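Local coordinates for protein 6-phospho-beta-d glycosidase (Streptococcus pyogenes, PDB 5FOO) that probably hydrolyses 6-phospho-beta-glucosides as a family 1 glycoside hydrolase and binds the probe 6-phosphocyclophellitol in its ligand pocket, at residues T14-Q26 and V46-I58. The protein carries 1 engineered substitution. Numbering follows the deposited sequence.
Sequences TSGPQSEGRFAKQ and VGPDTASDAYHQI. With JAZ (6-phosphocyclophellitol), chain G.
Phe23 meets His56 in a T-shaped stack: the imidazole edge points at one face of the benzene ring, His56 CE1 lying 3.5 Å above the centre of the Phe23 ring, with the planes at 66°. Asp53 fixes the rotation of the imidazole, its OD1 accepting from His56 ND1 at 2.6 Å through the syn lone pair and in the ring plane, while OD2 takes Gln57 NE2 on the anti side. Asp49 O sits over the opposite face of Phe23, toward the rim. Tyr55, its CG anti to the backbone N (chi1 -178°), packs CD2 against Phe23 CB at 3.6 Å, one ring face beneath Phe23 O, with Ala24 CB near its hydroxyl, which is hydrogen-bonded to Asp94.

Behind this aromatic cluster, the contact illustrates how a helix start can be held by carbonyls near the end of the short helix 16-19. Ala54 N donates to Ser19 O at 3.0 Å, with weak support from Ser52 N, and Tyr55 N donates to Glu20 O in the carbonyl plane. Gly21, at positive phi, makes a CA-H...O contact with Pro48 O; Thr50 O is too close for a side chain. The direction reverses, Arg22 N donating to Asp49 O at 2.8 Å. A water donates to Pro17 O and Pro48 O and weakly accepts from Gly21 N. Arg22 NH1 forms a long salt bridge with Asp49 OD1 (3.6 Å); Glu36 is its stronger partner.

At the pocket end, Ser15 OG donates to Gln18 OE1 and orients the amide that grips 6-phosphocyclophellitol: OE1 accepts from ligand O16, and NE2 donates to ligand O15 at 3.0 Å. The 14-26 segment leaves the first barrel strand, 9-13, of this (beta/alpha)8 fold, and 46-58 leads into helix 54-67, with helices 30-37 and 93-108 alongside.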
loop_
_atom_site.group_PDB
_atom_site.type_symbol
_atom_site.label_atom_id
_atom_site.label_comp_id
_atom_site.label_asym_id
_atom_site.label_seq_id
_atom_site.Cartn_x
_atom_site.Cartn_y
_atom_site.Cartn_z
ATOM N N THR A 14 -2.391 -5.714 -5.964
ATOM C CA THR A 14 -2.400 -6.794 -4.984
ATOM C C THR A 14 -1.012 -6.797 -4.296
ATOM O O THR A 14 -0.224 -5.850 -4.478
ATOM C CB THR A 14 -2.809 -8.132 -5.644
ATOM O OG1 THR A 14 -3.046 -9.119 -4.662
ATOM C CG2 THR A 14 -1.768 -8.663 -6.651
ATOM N N SER A 15 -0.758 -7.821 -3.489
ATOM C CA SER A 15 0.522 -8.034 -2.866
ATOM C C SER A 15 0.839 -9.534 -2.861
ATOM O O SER A 15 -0.051 -10.370 -3.027
ATOM C CB SER A 15 0.490 -7.475 -1.451
ATOM O OG SER A 15 -0.317 -8.259 -0.623
ATOM N N GLY A 16 2.105 -9.887 -2.726
ATOM C CA GLY A 16 2.531 -11.304 -2.641
ATOM C C GLY A 16 1.764 -12.063 -1.517
ATOM O O GLY A 16 1.200 -13.147 -1.747
ATOM N N PRO A 17 1.739 -11.496 -0.308
ATOM C CA PRO A 17 1.098 -12.199 0.800
ATOM C C PRO A 17 -0.417 -12.403 0.618
ATOM O O PRO A 17 -0.950 -13.414 1.061
ATOM C CB PRO A 17 1.408 -11.308 2.009
ATOM C CG PRO A 17 2.630 -10.548 1.630
ATOM C CD PRO A 17 2.469 -10.303 0.149
ATOM N N GLN A 18 -1.104 -11.476 -0.032
ATOM C CA GLN A 18 -2.537 -11.533 -0.124
ATOM C C GLN A 18 -2.994 -12.390 -1.299
ATOM O O GLN A 18 -4.148 -12.791 -1.325
ATOM C CB GLN A 18 -3.102 -10.153 -0.235
ATOM C CG GLN A 18 -2.785 -9.311 0.978
ATOM C CD GLN A 18 -3.285 -7.905 0.853
ATOM O OE1 GLN A 18 -2.537 -6.992 0.446
ATOM N NE2 GLN A 18 -4.548 -7.686 1.266
ATOM N N SER A 19 -2.099 -12.684 -2.266
ATOM C CA SER A 19 -2.496 -13.390 -3.440
ATOM C C SER A 19 -1.827 -14.759 -3.595
ATOM O O SER A 19 -2.450 -15.664 -4.124
ATOM C CB SER A 19 -2.212 -12.503 -4.668
ATOM O OG SER A 19 -0.807 -12.232 -4.776
ATOM N N GLU A 20 -0.559 -14.899 -3.193
ATOM C CA GLU A 20 0.250 -16.049 -3.632
ATOM C C GLU A 20 -0.134 -17.378 -3.031
ATOM O O GLU A 20 -0.215 -18.390 -3.737
ATOM C CB GLU A 20 1.728 -15.842 -3.306
ATOM C CG GLU A 20 2.470 -14.848 -4.204
ATOM C CD GLU A 20 3.860 -14.482 -3.702
ATOM O OE1 GLU A 20 4.389 -15.230 -2.809
ATOM O OE2 GLU A 20 4.460 -13.485 -4.232
ATOM N N GLY A 21 -0.336 -17.377 -1.714
ATOM C CA GLY A 21 -0.304 -18.634 -0.942
ATOM C C GLY A 21 1.122 -18.897 -0.486
ATOM O O GLY A 21 2.056 -18.276 -0.990
ATOM N N ARG A 22 1.282 -19.787 0.490
ATOM C CA ARG A 22 2.589 -20.134 1.039
ATOM C C ARG A 22 3.248 -21.308 0.326
ATOM O O ARG A 22 4.296 -21.752 0.740
ATOM C CB ARG A 22 2.458 -20.431 2.505
ATOM C CG ARG A 22 2.117 -19.161 3.302
ATOM C CD ARG A 22 2.112 -19.462 4.828
ATOM N NE ARG A 22 3.363 -20.050 5.300
ATOM C CZ ARG A 22 3.581 -20.631 6.490
ATOM N NH1 ARG A 22 2.645 -20.733 7.456
ATOM N NH2 ARG A 22 4.766 -21.150 6.723
ATOM N N PHE A 23 2.661 -21.751 -0.782
ATOM C CA PHE A 23 3.191 -22.828 -1.566
ATOM C C PHE A 23 4.630 -22.548 -1.841
ATOM O O PHE A 23 4.888 -21.481 -2.324
ATOM C CB PHE A 23 2.478 -22.913 -2.894
ATOM C CG PHE A 23 1.010 -23.140 -2.763
ATOM C CD1 PHE A 23 0.522 -24.395 -2.508
ATOM C CD2 PHE A 23 0.103 -22.071 -2.927
ATOM C CE1 PHE A 23 -0.850 -24.602 -2.397
ATOM C CE2 PHE A 23 -1.255 -22.288 -2.830
ATOM C CZ PHE A 23 -1.722 -23.548 -2.569
ATOM N N ALA A 24 5.519 -23.517 -1.524
ATOM C CA ALA A 24 6.992 -23.431 -1.682
ATOM C C ALA A 24 7.709 -22.190 -1.109
ATOM O O ALA A 24 8.749 -21.780 -1.638
ATOM C CB ALA A 24 7.381 -23.604 -3.132
ATOM N N LYS A 25 7.176 -21.606 -0.042
ATOM C CA LYS A 25 7.732 -20.393 0.481
ATOM C C LYS A 25 8.527 -20.762 1.677
ATOM O O LYS A 25 7.973 -21.288 2.634
ATOM C CB LYS A 25 6.650 -19.327 0.805
ATOM C CG LYS A 25 7.202 -17.912 0.919
ATOM C CD LYS A 25 6.121 -16.851 1.108
ATOM C CE LYS A 25 5.574 -16.906 2.529
ATOM N NZ LYS A 25 4.584 -15.861 2.894
ATOM N N GLN A 26 9.804 -20.407 1.668
ATOM C CA GLN A 26 10.736 -20.918 2.653
ATOM C C GLN A 26 10.455 -20.399 4.062
ATOM O O GLN A 26 10.670 -21.120 5.042
ATOM C CB GLN A 26 12.165 -20.586 2.219
ATOM C CG GLN A 26 13.242 -21.092 3.143
ATOM C CD GLN A 26 14.673 -20.848 2.637
ATOM O OE1 GLN A 26 14.954 -20.538 1.485
ATOM N NE2 GLN A 26 15.587 -21.009 3.529
ATOM N N VAL A 46 -9.749 -18.360 7.821
ATOM C CA VAL A 46 -8.976 -18.473 6.572
ATOM C C VAL A 46 -7.654 -17.711 6.777
ATOM O O VAL A 46 -7.622 -16.524 7.107
ATOM C CB VAL A 46 -9.778 -17.971 5.367
ATOM C CG1 VAL A 46 -8.990 -18.152 4.038
ATOM C CG2 VAL A 46 -11.121 -18.728 5.336
ATOM N N GLY A 47 -6.562 -18.440 6.725
ATOM C CA GLY A 47 -5.258 -17.852 6.738
ATOM C C GLY A 47 -4.726 -17.720 5.333
ATOM O O GLY A 47 -5.474 -17.821 4.353
ATOM N N PRO A 48 -3.415 -17.490 5.257
ATOM C CA PRO A 48 -2.754 -17.220 4.005
ATOM C C PRO A 48 -2.071 -18.391 3.364
ATOM O O PRO A 48 -1.237 -18.168 2.467
ATOM C CB PRO A 48 -1.694 -16.186 4.433
ATOM C CG PRO A 48 -1.267 -16.686 5.800
ATOM C CD PRO A 48 -2.578 -17.078 6.419
ATOM N N ASP A 49 -2.304 -19.619 3.832
ATOM C CA ASP A 49 -1.591 -20.757 3.231
ATOM C C ASP A 49 -1.853 -20.958 1.727
ATOM O O ASP A 49 -0.959 -21.418 0.985
ATOM C CB ASP A 49 -1.885 -22.079 3.938
ATOM C CG ASP A 49 -1.436 -22.081 5.396
ATOM O OD1 ASP A 49 -0.235 -21.853 5.640
ATOM O OD2 ASP A 49 -2.287 -22.283 6.269
ATOM N N THR A 50 -3.069 -20.628 1.306
ATOM C CA THR A 50 -3.408 -20.741 -0.082
ATOM C C THR A 50 -3.738 -19.390 -0.685
ATOM O O THR A 50 -3.360 -19.176 -1.828
ATOM C CB THR A 50 -4.558 -21.761 -0.266
ATOM O OG1 THR A 50 -4.005 -23.047 0.020
ATOM C CG2 THR A 50 -5.088 -21.808 -1.688
ATOM N N ALA A 51 -4.389 -18.505 0.089
ATOM C CA ALA A 51 -4.829 -17.211 -0.322
ATOM C C ALA A 51 -5.559 -17.300 -1.671
ATOM O O ALA A 51 -6.477 -18.103 -1.789
ATOM C CB ALA A 51 -3.639 -16.240 -0.343
ATOM N N SER A 52 -5.149 -16.556 -2.718
ATOM C CA SER A 52 -5.849 -16.678 -3.973
ATOM C C SER A 52 -5.037 -17.483 -5.001
ATOM O O SER A 52 -5.272 -17.333 -6.153
ATOM C CB SER A 52 -6.293 -15.299 -4.505
ATOM O OG SER A 52 -7.467 -14.875 -3.792
ATOM N N ASP A 53 -4.106 -18.320 -4.559
ATOM C CA ASP A 53 -3.474 -19.333 -5.401
ATOM C C ASP A 53 -2.679 -18.728 -6.598
ATOM O O ASP A 53 -2.486 -19.388 -7.642
ATOM C CB ASP A 53 -4.533 -20.362 -5.903
ATOM C CG ASP A 53 -3.914 -21.627 -6.510
ATOM O OD1 ASP A 53 -2.826 -22.016 -5.962
ATOM O OD2 ASP A 53 -4.524 -22.206 -7.520
ATOM N N ALA A 54 -2.205 -17.498 -6.437
ATOM C CA ALA A 54 -1.367 -16.883 -7.473
ATOM C C ALA A 54 -0.026 -17.620 -7.676
ATOM O O ALA A 54 0.551 -17.568 -8.783
ATOM C CB ALA A 54 -1.151 -15.410 -7.195
ATOM N N TYR A 55 0.474 -18.322 -6.659
ATOM C CA TYR A 55 1.617 -19.171 -6.882
ATOM C C TYR A 55 1.435 -20.055 -8.163
ATOM O O TYR A 55 2.362 -20.172 -9.007
ATOM C CB TYR A 55 2.016 -20.007 -5.661
ATOM C CG TYR A 55 3.259 -20.842 -5.932
ATOM C CD1 TYR A 55 4.523 -20.295 -5.806
ATOM C CD2 TYR A 55 3.166 -22.174 -6.382
ATOM C CE1 TYR A 55 5.658 -21.028 -6.132
ATOM C CE2 TYR A 55 4.307 -22.922 -6.654
ATOM C CZ TYR A 55 5.551 -22.333 -6.537
ATOM O OH TYR A 55 6.735 -23.046 -6.807
ATOM N N HIS A 56 0.228 -20.631 -8.312
ATOM C CA HIS A 56 -0.087 -21.481 -9.428
ATOM C C HIS A 56 -0.705 -20.723 -10.594
ATOM O O HIS A 56 -0.388 -21.009 -11.734
ATOM C CB HIS A 56 -1.005 -22.603 -8.972
ATOM C CG HIS A 56 -0.394 -23.518 -7.954
ATOM N ND1 HIS A 56 -0.834 -23.582 -6.650
ATOM C CD2 HIS A 56 0.560 -24.468 -8.071
ATOM C CE1 HIS A 56 -0.142 -24.508 -6.004
ATOM N NE2 HIS A 56 0.713 -25.058 -6.840
ATOM N N GLN A 57 -1.538 -19.735 -10.337
ATOM C CA GLN A 57 -2.363 -19.123 -11.380
ATOM C C GLN A 57 -1.927 -17.764 -11.929
ATOM O O GLN A 57 -2.664 -17.161 -12.679
ATOM C CB GLN A 57 -3.798 -18.989 -10.835
ATOM C CG GLN A 57 -4.447 -20.346 -10.566
ATOM C CD GLN A 57 -5.967 -20.227 -10.444
ATOM O OE1 GLN A 57 -6.621 -19.701 -11.342
ATOM N NE2 GLN A 57 -6.523 -20.651 -9.321
ATOM N N ILE A 58 -0.759 -17.263 -11.570
ATOM C CA ILE A 58 -0.334 -15.968 -12.050
ATOM C C ILE A 58 -0.386 -15.849 -13.571
ATOM O O ILE A 58 -0.886 -14.822 -14.106
ATOM C CB ILE A 58 1.033 -15.506 -11.423
ATOM C CG1 ILE A 58 1.265 -14.021 -11.713
ATOM C CG2 ILE A 58 2.165 -16.364 -11.937
ATOM C CD1 ILE A 58 0.227 -13.095 -11.148
HETATM C C2 JAZ G . -5.769 -3.992 1.813
HETATM C C3 JAZ G . -4.447 -3.633 1.102
HETATM C C4 JAZ G . -3.972 -2.245 1.518
HETATM C C5 JAZ G . -4.999 -1.162 1.222
HETATM C C6 JAZ G . -6.346 -1.534 1.804
HETATM C C7 JAZ G . -6.792 -2.939 1.401
HETATM C C8 JAZ G . -8.212 -3.253 1.863
HETATM O O9 JAZ G . -8.210 -3.220 3.288
HETATM P P10 JAZ G . -9.214 -4.161 4.082
HETATM O O11 JAZ G . -8.890 -3.897 5.509
HETATM O O12 JAZ G . -9.183 -5.540 3.567
HETATM O O13 JAZ G . -10.557 -3.685 3.737
HETATM O O14 JAZ G . -6.318 -1.371 3.228
HETATM O O15 JAZ G . -6.256 -5.264 1.373
HETATM O O16 JAZ G . -3.496 -4.585 1.507
HETATM O O17 JAZ G . -2.741 -1.943 0.883
HETATM O O HOH W 1 -0.177 -16.024 0.942
#